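Tylactone synthase starter module and modules 1 & 2 (Streptomyces fradiae, PDB 2Z5L) probably reduces the beta-keto group of a growing tylosin polyketide through its first ketoreductase, a short-chain dehydrogenase/reductase that sets the chirality of the resulting alcohol. Local coordinates at residues A[127-132]-A[174-179]; A[286-291]-A[328-333]; A[320-325]-A[366-371]; A[391-396]-A[445-450]. All coordinates share one frame; numbering follows the deposited sequence.

Contact 1 of 4, residues A[127-132]-A[174-179]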
# COMPACT_ATOMS: atom_id res chain seq x y z
N ALA A 127 -8.24 -14.63 0.62
CA ALA A 127 -8.72 -15.98 0.87
C ALA A 127 -8.71 -16.83 -0.41
O ALA A 127 -8.39 -18.01 -0.38
CB ALA A 127 -10.14 -15.93 1.45
N LEU A 128 -9.07 -16.22 -1.54
CA LEU A 128 -9.09 -16.91 -2.83
C LEU A 128 -7.69 -17.38 -3.21
O LEU A 128 -7.51 -18.51 -3.66
CB LEU A 128 -9.62 -16.00 -3.94
CG LEU A 128 -9.40 -16.42 -5.40
CD1 LEU A 128 -10.18 -17.69 -5.71
CD2 LEU A 128 -9.84 -15.30 -6.32
N LEU A 129 -6.71 -16.50 -3.06
CA LEU A 129 -5.33 -16.84 -3.39
C LEU A 129 -4.85 -17.98 -2.50
O LEU A 129 -4.29 -18.97 -2.98
CB LEU A 129 -4.41 -15.63 -3.23
CG LEU A 129 -2.93 -15.84 -3.58
CD1 LEU A 129 -2.83 -16.51 -4.94
CD2 LEU A 129 -2.21 -14.51 -3.58
N GLN A 130 -5.09 -17.83 -1.20
CA GLN A 130 -4.71 -18.83 -0.21
C GLN A 130 -5.30 -20.19 -0.52
O GLN A 130 -4.64 -21.23 -0.32
CB GLN A 130 -5.16 -18.43 1.19
CG GLN A 130 -4.53 -17.15 1.72
CD GLN A 130 -5.13 -16.74 3.05
OE1 GLN A 130 -6.35 -16.70 3.21
NE2 GLN A 130 -4.27 -16.44 4.02
N ALA A 131 -6.53 -20.18 -1.01
CA ALA A 131 -7.23 -21.42 -1.34
C ALA A 131 -6.63 -22.10 -2.56
O ALA A 131 -6.51 -23.32 -2.59
CB ALA A 131 -8.71 -21.13 -1.57
N VAL A 132 -6.25 -21.30 -3.56
CA VAL A 132 -5.66 -21.83 -4.78
C VAL A 132 -4.33 -22.51 -4.49
O VAL A 132 -3.99 -23.54 -5.08
CB VAL A 132 -5.43 -20.73 -5.82
CG1 VAL A 132 -4.68 -21.29 -7.01
CG2 VAL A 132 -6.76 -20.15 -6.26
N LEU A 174 5.73 -11.98 -5.38
CA LEU A 174 7.02 -12.35 -4.80
C LEU A 174 6.98 -13.61 -3.94
O LEU A 174 7.97 -14.35 -3.86
CB LEU A 174 7.55 -11.19 -3.97
CG LEU A 174 7.79 -9.86 -4.70
CD1 LEU A 174 7.74 -8.71 -3.71
CD2 LEU A 174 9.12 -9.90 -5.43
N GLU A 175 5.85 -13.83 -3.29
CA GLU A 175 5.68 -15.00 -2.43
C GLU A 175 5.29 -16.27 -3.17
O GLU A 175 5.71 -17.38 -2.80
CB GLU A 175 4.62 -14.71 -1.37
CG GLU A 175 5.18 -14.15 -0.10
CD GLU A 175 4.14 -14.12 0.98
OE1 GLU A 175 3.49 -15.16 1.20
OE2 GLU A 175 3.97 -13.05 1.61
N LEU A 176 4.47 -16.09 -4.20
CA LEU A 176 3.96 -17.19 -5.01
C LEU A 176 4.12 -16.86 -6.50
O LEU A 176 3.14 -16.72 -7.22
CB LEU A 176 2.48 -17.41 -4.70
CG LEU A 176 2.15 -17.46 -3.21
CD1 LEU A 176 0.64 -17.68 -3.01
CD2 LEU A 176 2.95 -18.58 -2.55
N PRO A 177 5.36 -16.75 -6.98
CA PRO A 177 5.66 -16.43 -8.39
C PRO A 177 5.02 -17.35 -9.43
O PRO A 177 4.62 -16.89 -10.49
CB PRO A 177 7.19 -16.52 -8.46
CG PRO A 177 7.63 -16.28 -7.08
CD PRO A 177 6.60 -17.00 -6.24
N ASP A 178 4.94 -18.64 -9.11
CA ASP A 178 4.39 -19.61 -10.04
C ASP A 178 2.87 -19.67 -10.04
O ASP A 178 2.27 -20.30 -10.91
CB ASP A 178 4.92 -21.00 -9.72
CG ASP A 178 6.43 -21.04 -9.63
OD1 ASP A 178 7.09 -20.39 -10.47
OD2 ASP A 178 6.95 -21.72 -8.72
N ILE A 179 2.25 -19.01 -9.07
CA ILE A 179 0.79 -19.01 -8.95
C ILE A 179 0.18 -17.65 -9.30
O ILE A 179 -0.81 -17.58 -10.02
CB ILE A 179 0.36 -19.40 -7.51
CG1 ILE A 179 0.70 -20.87 -7.24
CG2 ILE A 179 -1.11 -19.17 -7.31
CD1 ILE A 179 0.43 -21.32 -5.83

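Contact 2 of 4, residues A[286-291]-A[328-333]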
# COMPACT_ATOMS: atom_id res chain seq x y z
N ARG A 286 3.26 23.70 19.98
CA ARG A 286 2.64 22.69 20.81
C ARG A 286 2.68 21.33 20.13
O ARG A 286 2.42 21.20 18.93
CB ARG A 286 1.18 23.06 21.11
CG ARG A 286 0.45 22.09 22.06
CD ARG A 286 -1.05 22.39 22.15
NE ARG A 286 -1.32 23.77 22.56
CZ ARG A 286 -2.49 24.38 22.36
NH1 ARG A 286 -3.49 23.74 21.77
NH2 ARG A 286 -2.65 25.64 22.74
N LEU A 287 3.03 20.32 20.90
CA LEU A 287 3.08 18.97 20.40
C LEU A 287 2.08 18.18 21.21
O LEU A 287 2.00 18.34 22.44
CB LEU A 287 4.47 18.35 20.57
CG LEU A 287 5.58 18.84 19.63
CD1 LEU A 287 6.89 18.05 19.88
CD2 LEU A 287 5.14 18.63 18.19
N VAL A 288 1.31 17.35 20.52
CA VAL A 288 0.32 16.48 21.14
C VAL A 288 0.70 15.09 20.67
O VAL A 288 0.59 14.79 19.49
CB VAL A 288 -1.09 16.85 20.67
CG1 VAL A 288 -2.07 15.81 21.12
CG2 VAL A 288 -1.46 18.22 21.23
N LEU A 289 1.15 14.25 21.60
CA LEU A 289 1.58 12.90 21.27
C LEU A 289 0.60 11.86 21.77
O LEU A 289 0.14 11.91 22.91
CB LEU A 289 2.95 12.65 21.90
CG LEU A 289 3.98 13.77 21.72
CD1 LEU A 289 5.19 13.46 22.58
CD2 LEU A 289 4.36 13.94 20.27
N THR A 290 0.27 10.91 20.90
CA THR A 290 -0.64 9.86 21.32
C THR A 290 0.13 8.56 21.32
O THR A 290 1.04 8.39 20.52
CB THR A 290 -1.84 9.74 20.39
OG1 THR A 290 -1.48 8.97 19.24
CG2 THR A 290 -2.30 11.13 19.93
N SER A 291 -0.23 7.67 22.23
CA SER A 291 0.40 6.36 22.34
C SER A 291 -0.53 5.39 23.06
O SER A 291 -1.47 5.80 23.74
CB SER A 291 1.72 6.47 23.11
OG SER A 291 1.50 6.84 24.46
N ALA A 328 -11.17 12.13 18.61
CA ALA A 328 -12.03 13.32 18.49
C ALA A 328 -11.78 14.28 19.65
O ALA A 328 -11.48 15.45 19.43
CB ALA A 328 -13.51 12.89 18.48
N ALA A 329 -11.88 13.78 20.87
CA ALA A 329 -11.65 14.57 22.06
C ALA A 329 -10.33 15.34 22.02
O ALA A 329 -10.23 16.45 22.52
CB ALA A 329 -11.67 13.67 23.30
N LEU A 330 -9.32 14.73 21.41
CA LEU A 330 -7.99 15.34 21.33
C LEU A 330 -7.90 16.47 20.33
O LEU A 330 -7.30 17.50 20.61
CB LEU A 330 -6.99 14.25 20.97
CG LEU A 330 -5.62 14.39 21.62
CD1 LEU A 330 -5.71 14.38 23.16
CD2 LEU A 330 -4.74 13.23 21.15
N VAL A 331 -8.47 16.28 19.14
CA VAL A 331 -8.41 17.35 18.15
C VAL A 331 -9.40 18.43 18.59
O VAL A 331 -9.31 19.58 18.15
CB VAL A 331 -8.75 16.83 16.73
CG1 VAL A 331 -7.85 15.67 16.36
CG2 VAL A 331 -10.20 16.40 16.66
N THR A 332 -10.36 18.08 19.44
CA THR A 332 -11.30 19.11 19.92
C THR A 332 -10.50 20.03 20.84
O THR A 332 -10.42 21.22 20.60
CB THR A 332 -12.50 18.51 20.69
OG1 THR A 332 -13.34 17.80 19.76
CG2 THR A 332 -13.31 19.63 21.41
N ALA A 333 -9.88 19.48 21.89
CA ALA A 333 -9.10 20.30 22.82
C ALA A 333 -7.89 21.01 22.21
O ALA A 333 -7.55 22.13 22.61
CB ALA A 333 -8.64 19.45 23.99

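Contact 3 of 4, residues A[320-325]-A[366-371]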
# COMPACT_ATOMS: atom_id res chain seq x y z
N ASP A 320 -6.24 4.13 21.13
CA ASP A 320 -6.08 2.93 20.33
C ASP A 320 -5.97 3.34 18.88
O ASP A 320 -6.11 2.52 17.98
CB ASP A 320 -7.29 2.01 20.50
CG ASP A 320 -7.58 1.71 21.95
OD1 ASP A 320 -8.54 0.96 22.22
OD2 ASP A 320 -6.84 2.23 22.81
N VAL A 321 -5.74 4.64 18.68
CA VAL A 321 -5.60 5.25 17.36
C VAL A 321 -6.87 5.12 16.52
O VAL A 321 -7.26 6.05 15.83
CB VAL A 321 -4.41 4.61 16.59
CG1 VAL A 321 -4.10 5.43 15.35
CG2 VAL A 321 -3.19 4.52 17.50
N ALA A 322 -7.52 3.95 16.59
CA ALA A 322 -8.74 3.68 15.84
C ALA A 322 -9.98 3.96 16.70
O ALA A 322 -11.11 3.79 16.25
CB ALA A 322 -8.75 2.23 15.37
N GLU A 323 -9.76 4.40 17.94
CA GLU A 323 -10.84 4.72 18.87
C GLU A 323 -11.36 6.12 18.54
O GLU A 323 -10.60 7.10 18.56
CB GLU A 323 -10.32 4.68 20.30
CG GLU A 323 -11.36 4.48 21.37
CD GLU A 323 -10.75 4.40 22.77
OE1 GLU A 323 -10.54 5.46 23.40
OE2 GLU A 323 -10.47 3.27 23.22
N ARG A 324 -12.65 6.21 18.21
CA ARG A 324 -13.25 7.50 17.86
C ARG A 324 -13.19 8.59 18.92
O ARG A 324 -12.55 9.63 18.73
CB ARG A 324 -14.71 7.30 17.45
CG ARG A 324 -14.90 7.05 15.98
CD ARG A 324 -16.17 7.71 15.48
NE ARG A 324 -16.21 9.13 15.83
CZ ARG A 324 -17.04 9.67 16.72
NH1 ARG A 324 -16.99 10.97 16.96
NH2 ARG A 324 -17.93 8.91 17.35
N ASP A 325 -13.88 8.34 20.03
CA ASP A 325 -13.94 9.26 21.16
C ASP A 325 -12.58 9.83 21.57
O ASP A 325 -12.44 11.04 21.76
CB ASP A 325 -14.58 8.55 22.36
CG ASP A 325 -16.10 8.48 22.26
OD1 ASP A 325 -16.64 8.66 21.14
OD2 ASP A 325 -16.75 8.25 23.31
N LYS A 366 -2.89 1.57 11.59
CA LYS A 366 -2.49 2.24 10.37
C LYS A 366 -3.68 2.80 9.58
O LYS A 366 -3.91 4.02 9.56
CB LYS A 366 -1.67 1.27 9.52
CG LYS A 366 -0.94 1.89 8.35
CD LYS A 366 0.31 1.09 8.10
CE LYS A 366 1.44 1.55 9.00
NZ LYS A 366 2.07 2.77 8.48
N VAL A 367 -4.45 1.92 8.95
CA VAL A 367 -5.58 2.37 8.15
C VAL A 367 -6.66 3.10 8.93
O VAL A 367 -6.99 4.25 8.62
CB VAL A 367 -6.23 1.20 7.41
CG1 VAL A 367 -7.24 1.73 6.41
CG2 VAL A 367 -5.17 0.38 6.72
N CYS A 368 -7.23 2.44 9.93
CA CYS A 368 -8.28 3.04 10.74
C CYS A 368 -7.84 4.38 11.34
O CYS A 368 -8.62 5.34 11.36
CB CYS A 368 -8.71 2.08 11.86
SG CYS A 368 -9.53 0.55 11.27
N GLY A 369 -6.60 4.45 11.81
CA GLY A 369 -6.10 5.68 12.39
C GLY A 369 -6.13 6.87 11.44
O GLY A 369 -6.65 7.94 11.79
N ALA A 370 -5.56 6.69 10.25
CA ALA A 370 -5.50 7.73 9.24
C ALA A 370 -6.88 8.13 8.74
O ALA A 370 -7.15 9.30 8.45
CB ALA A 370 -4.64 7.27 8.08
N GLU A 371 -7.78 7.15 8.64
CA GLU A 371 -9.12 7.42 8.14
C GLU A 371 -9.91 8.25 9.17
O GLU A 371 -10.69 9.11 8.79
CB GLU A 371 -9.83 6.10 7.81
CG GLU A 371 -11.21 6.24 7.16
CD GLU A 371 -11.18 6.93 5.78
OE1 GLU A 371 -10.44 6.47 4.88
OE2 GLU A 371 -11.92 7.92 5.61

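Contact 4 of 4, residues A[391-396]-A[445-450]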
# COMPACT_ATOMS: atom_id res chain seq x y z
N SER A 391 4.93 2.79 3.75
CA SER A 391 6.06 1.88 3.62
C SER A 391 6.20 1.51 2.14
O SER A 391 5.20 1.43 1.41
CB SER A 391 5.81 0.61 4.44
OG SER A 391 6.85 -0.33 4.24
N VAL A 392 7.43 1.27 1.71
CA VAL A 392 7.71 0.88 0.33
C VAL A 392 7.09 -0.49 0.05
O VAL A 392 6.90 -0.89 -1.10
CB VAL A 392 9.24 0.81 0.07
CG1 VAL A 392 9.83 -0.35 0.83
CG2 VAL A 392 9.51 0.69 -1.43
N THR A 393 6.76 -1.20 1.13
CA THR A 393 6.15 -2.52 0.99
C THR A 393 4.81 -2.42 0.27
O THR A 393 4.41 -3.34 -0.44
CB THR A 393 5.91 -3.16 2.37
OG1 THR A 393 5.06 -2.32 3.15
CG2 THR A 393 7.25 -3.35 3.10
N GLY A 394 4.13 -1.28 0.45
CA GLY A 394 2.85 -1.07 -0.19
C GLY A 394 2.94 -0.39 -1.54
O GLY A 394 1.90 -0.08 -2.13
N THR A 395 4.15 -0.12 -2.02
CA THR A 395 4.31 0.53 -3.32
C THR A 395 5.13 -0.33 -4.29
O THR A 395 4.86 -0.34 -5.48
CB THR A 395 5.02 1.91 -3.21
OG1 THR A 395 4.36 2.71 -2.22
CG2 THR A 395 4.95 2.64 -4.55
N TRP A 396 6.14 -1.03 -3.78
CA TRP A 396 6.94 -1.91 -4.62
C TRP A 396 6.58 -3.35 -4.36
O TRP A 396 6.50 -4.16 -5.29
CB TRP A 396 8.44 -1.73 -4.36
CG TRP A 396 8.98 -0.40 -4.77
CD1 TRP A 396 8.31 0.59 -5.42
CD2 TRP A 396 10.30 0.08 -4.55
NE1 TRP A 396 9.13 1.68 -5.61
CE2 TRP A 396 10.36 1.39 -5.09
CE3 TRP A 396 11.44 -0.46 -3.95
CZ2 TRP A 396 11.52 2.16 -5.04
CZ3 TRP A 396 12.60 0.31 -3.90
CH2 TRP A 396 12.63 1.61 -4.44
N GLU A 445 14.21 -7.87 7.14
CA GLU A 445 15.31 -8.77 6.84
C GLU A 445 15.35 -9.12 5.34
O GLU A 445 16.42 -9.25 4.76
CB GLU A 445 15.19 -10.06 7.66
CG GLU A 445 15.53 -9.88 9.13
CD GLU A 445 15.20 -11.10 9.97
OE1 GLU A 445 15.20 -12.23 9.43
OE2 GLU A 445 14.95 -10.94 11.18
N SER A 446 14.18 -9.25 4.73
CA SER A 446 14.11 -9.57 3.32
C SER A 446 14.52 -8.39 2.46
O SER A 446 15.27 -8.55 1.50
CB SER A 446 12.71 -10.02 2.92
OG SER A 446 12.63 -10.17 1.51
N LEU A 447 14.01 -7.21 2.81
CA LEU A 447 14.33 -5.99 2.07
C LEU A 447 15.82 -5.69 2.16
O LEU A 447 16.42 -5.17 1.22
CB LEU A 447 13.57 -4.80 2.65
CG LEU A 447 12.06 -4.71 2.41
CD1 LEU A 447 11.49 -3.54 3.21
CD2 LEU A 447 11.80 -4.56 0.93
N SER A 448 16.41 -6.03 3.30
CA SER A 448 17.82 -5.79 3.53
C SER A 448 18.68 -6.54 2.52
O SER A 448 19.47 -5.93 1.80
CB SER A 448 18.19 -6.21 4.95
OG SER A 448 19.47 -5.71 5.29
N ARG A 449 18.50 -7.86 2.46
CA ARG A 449 19.28 -8.68 1.54
C ARG A 449 19.04 -8.29 0.08
O ARG A 449 19.96 -8.30 -0.73
CB ARG A 449 18.97 -10.17 1.75
CG ARG A 449 19.48 -10.72 3.07
CD ARG A 449 21.01 -10.62 3.17
NE ARG A 449 21.50 -10.74 4.54
CZ ARG A 449 21.34 -11.80 5.31
NH1 ARG A 449 20.70 -12.87 4.86
NH2 ARG A 449 21.83 -11.80 6.55
N ARG A 450 17.80 -7.93 -0.24
CA ARG A 450 17.49 -7.54 -1.61
C ARG A 450 18.24 -6.28 -2.03
O ARG A 450 18.31 -5.95 -3.22
CB ARG A 450 15.97 -7.34 -1.77
CG ARG A 450 15.14 -8.63 -1.74
CD ARG A 450 13.63 -8.33 -1.73
NE ARG A 450 13.17 -7.65 -2.93
CZ ARG A 450 11.96 -7.12 -3.08
NH1 ARG A 450 11.64 -6.52 -4.23
NH2 ARG A 450 11.07 -7.19 -2.10

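Contact 1 of 4, residues A[127-132]-A[174-179]
Q130 NE2, hydrogen-bonded to the carbonyl oxygens of both I351 and L354, belongs to helix 119-135; its residue falls between L129 and V132 in sequence but points away from L176 and I179, on which those two pack. E175, next to L176, grips the same loop from the other segment: its OE1 bonds I351 N, so the amide and carbonyl of I351 are each taken by one of the two segments, and its OE2 bonds G400 N. Beside these polar groups the contact itself is aliphatic. L129 and L176 meet tip to tip, L129 CG lying 4.1 Å from L176 CD1. With CG anti to its backbone N (chi1 -179°), L129 extends far enough from the helix for its CD1 to come within 4.0 Å of I179 CG2. The same I179 methyl is 4.2 Å from V132 CG1, the two side chains running past each other in opposite directions. L176 and I179 stand together because helix 160-175 gives way to a turn, closed by I179 N bonding L176 O at 3.1 Å. V142 of strand 140-147 lies against both L129 and I179, a setting consistent with the truncated Rossmann-like structural subdomain of polyketide synthase ketoreductases. Aliphatic contact alone is non-directional, so the bonds of Q130 and E175 probably help to fix how the two segments are oriented.

Contact 2 of 4, residues A[286-291]-A[328-333]
V288 holds CG1 anti to its backbone N (chi1 170°) and T290 holds CG2 anti to its carbonyl carbon, which turns both methyls to L330. They lie on strand 286-291 of the Rossmann fold of the ketoreductase, and helix 324-333 runs antiparallel over it, the two short axes 10.7 Å apart. L330 has a first torsion far from a staggered value (chi1 -145°) and slots its CD2 between the two strand residues. CD2 is 3.7 Å from V288 CG1, as the two side chains pass in opposite directions. T290 CG2 approaches L330 CD2 to 3.4 Å, tighter than usual for two carbons; this pair and the off-staggered torsion both point to local tightness at L330. L330 also touches A317 of the edge strand 313-318, and V288 touches L263 and V315 of the strands flanking its own. T290 lies near the glycines G267, G269 and G272, a pattern consistent with the dinucleotide-binding turn of this fold. On the helix, A328 O accepts from both T332 N, at 2.9 Å, and T332 OG1, at 3.0 Å, the hydroxyl donor standing 52° out of the carbonyl plane.

Contact 3 of 4, residues A[320-325]-A[366-371]
V321 lays its CG1 over the backbone of G369, 3.6 Å from G369 CA, a position it reaches with CG1 anti to its own backbone N (chi1 -169°). In this Rossmann fold, 320-323 is loop after strand 313-318, with E323 at the N-cap position, and helix 324-333 begins at R324, while 366-371 is part of the long helix 356-376. The absence of a side chain at G369 is what allows such closeness: the CA atoms of A322 and G369 are 4.8 Å apart, so the loop rests almost directly on the helix backbone. V321 O is buried here with no partner in the model, although the neighbouring backbone at D320 and A322 is tightly drawn and its details are doubtful. V321 also touches H341 of strand 338-341, whose NE2 bonds K366 O within the wider pi-type turn at 366-368. The helix carrying G369 thus also carries K366, probably the active-site lysine of the ketoreductase family, whose NZ bonds N408 OD1 of helix 402-419. Beside the glycine, A322 meets C368 carbon to carbon, CB to CB at 3.5 Å, while C368 SG stays 4.5 Å from A322 CB.

Contact 4 of 4, residues A[391-396]-A[445-450]
The apolar part of the contact is one leucine against two small side chains: L447 CD1 reaches V392 CG1 at 4.3 Å and T393 CG2 at 4.2 Å. All three residues are buried. The aromatic part lies beside it, where V392 CG2 sits 3.2 Å above the plane of the W396 ring, offset toward its rim; W396 meets F498 edge-to-face and also packs against W482. Segment 391-396 begins with S391, the end of strand 386-391 of the Rossmann fold, then makes a 3-10 turn at 392-394 ahead of helix 402-419, whereas helix 442-450 comes after strand 426-430, where short-chain dehydrogenases commonly carry a lid over the substrate cleft. S391 touches Y404 and N408, a grouping that resembles the serine, tyrosine and asparagine of the ketoreductase active-site set, whose lysine would probably be K366. Polar bonds shape the loop from within. T393 OG1 lies between its backbone N and carbonyl carbon (chi1 59°), facing S391 OG at 2.9 Å, and either hydroxyl could donate; this leaves CG2 to meet the leucine. V392 O accepts twice, from T395 N and, at 2.8 Å, from W396 N, pinning the turn. Outside bonds tie down both segments: G394 O receives R170 NH2, and R450 donates NH2 to N398 OD1.

Overall arrangement
All four contacts join their segments by apolar touches, but their depth and setting differ. Contact 4 is wholly buried and nearest the centre of the chain; the other three are partly buried, contact 2 lying farthest out. Contacts 2 and 3 share helix 324-333, one laying its body over the sheet and the other seating the loop before it on helix 356-376; their centres are 13 Å apart. Contact 1 belongs to the N-terminal half, about 42 Å from contact 2 between centres, yet touches contact 4 where L174 CD1 is 4.0 Å from R450 NH2. Across their segments, contacts 1 and 4 stay at ordinary van der Waals separations, whereas contacts 2 and 3 bring their closest carbon pairs nearer together.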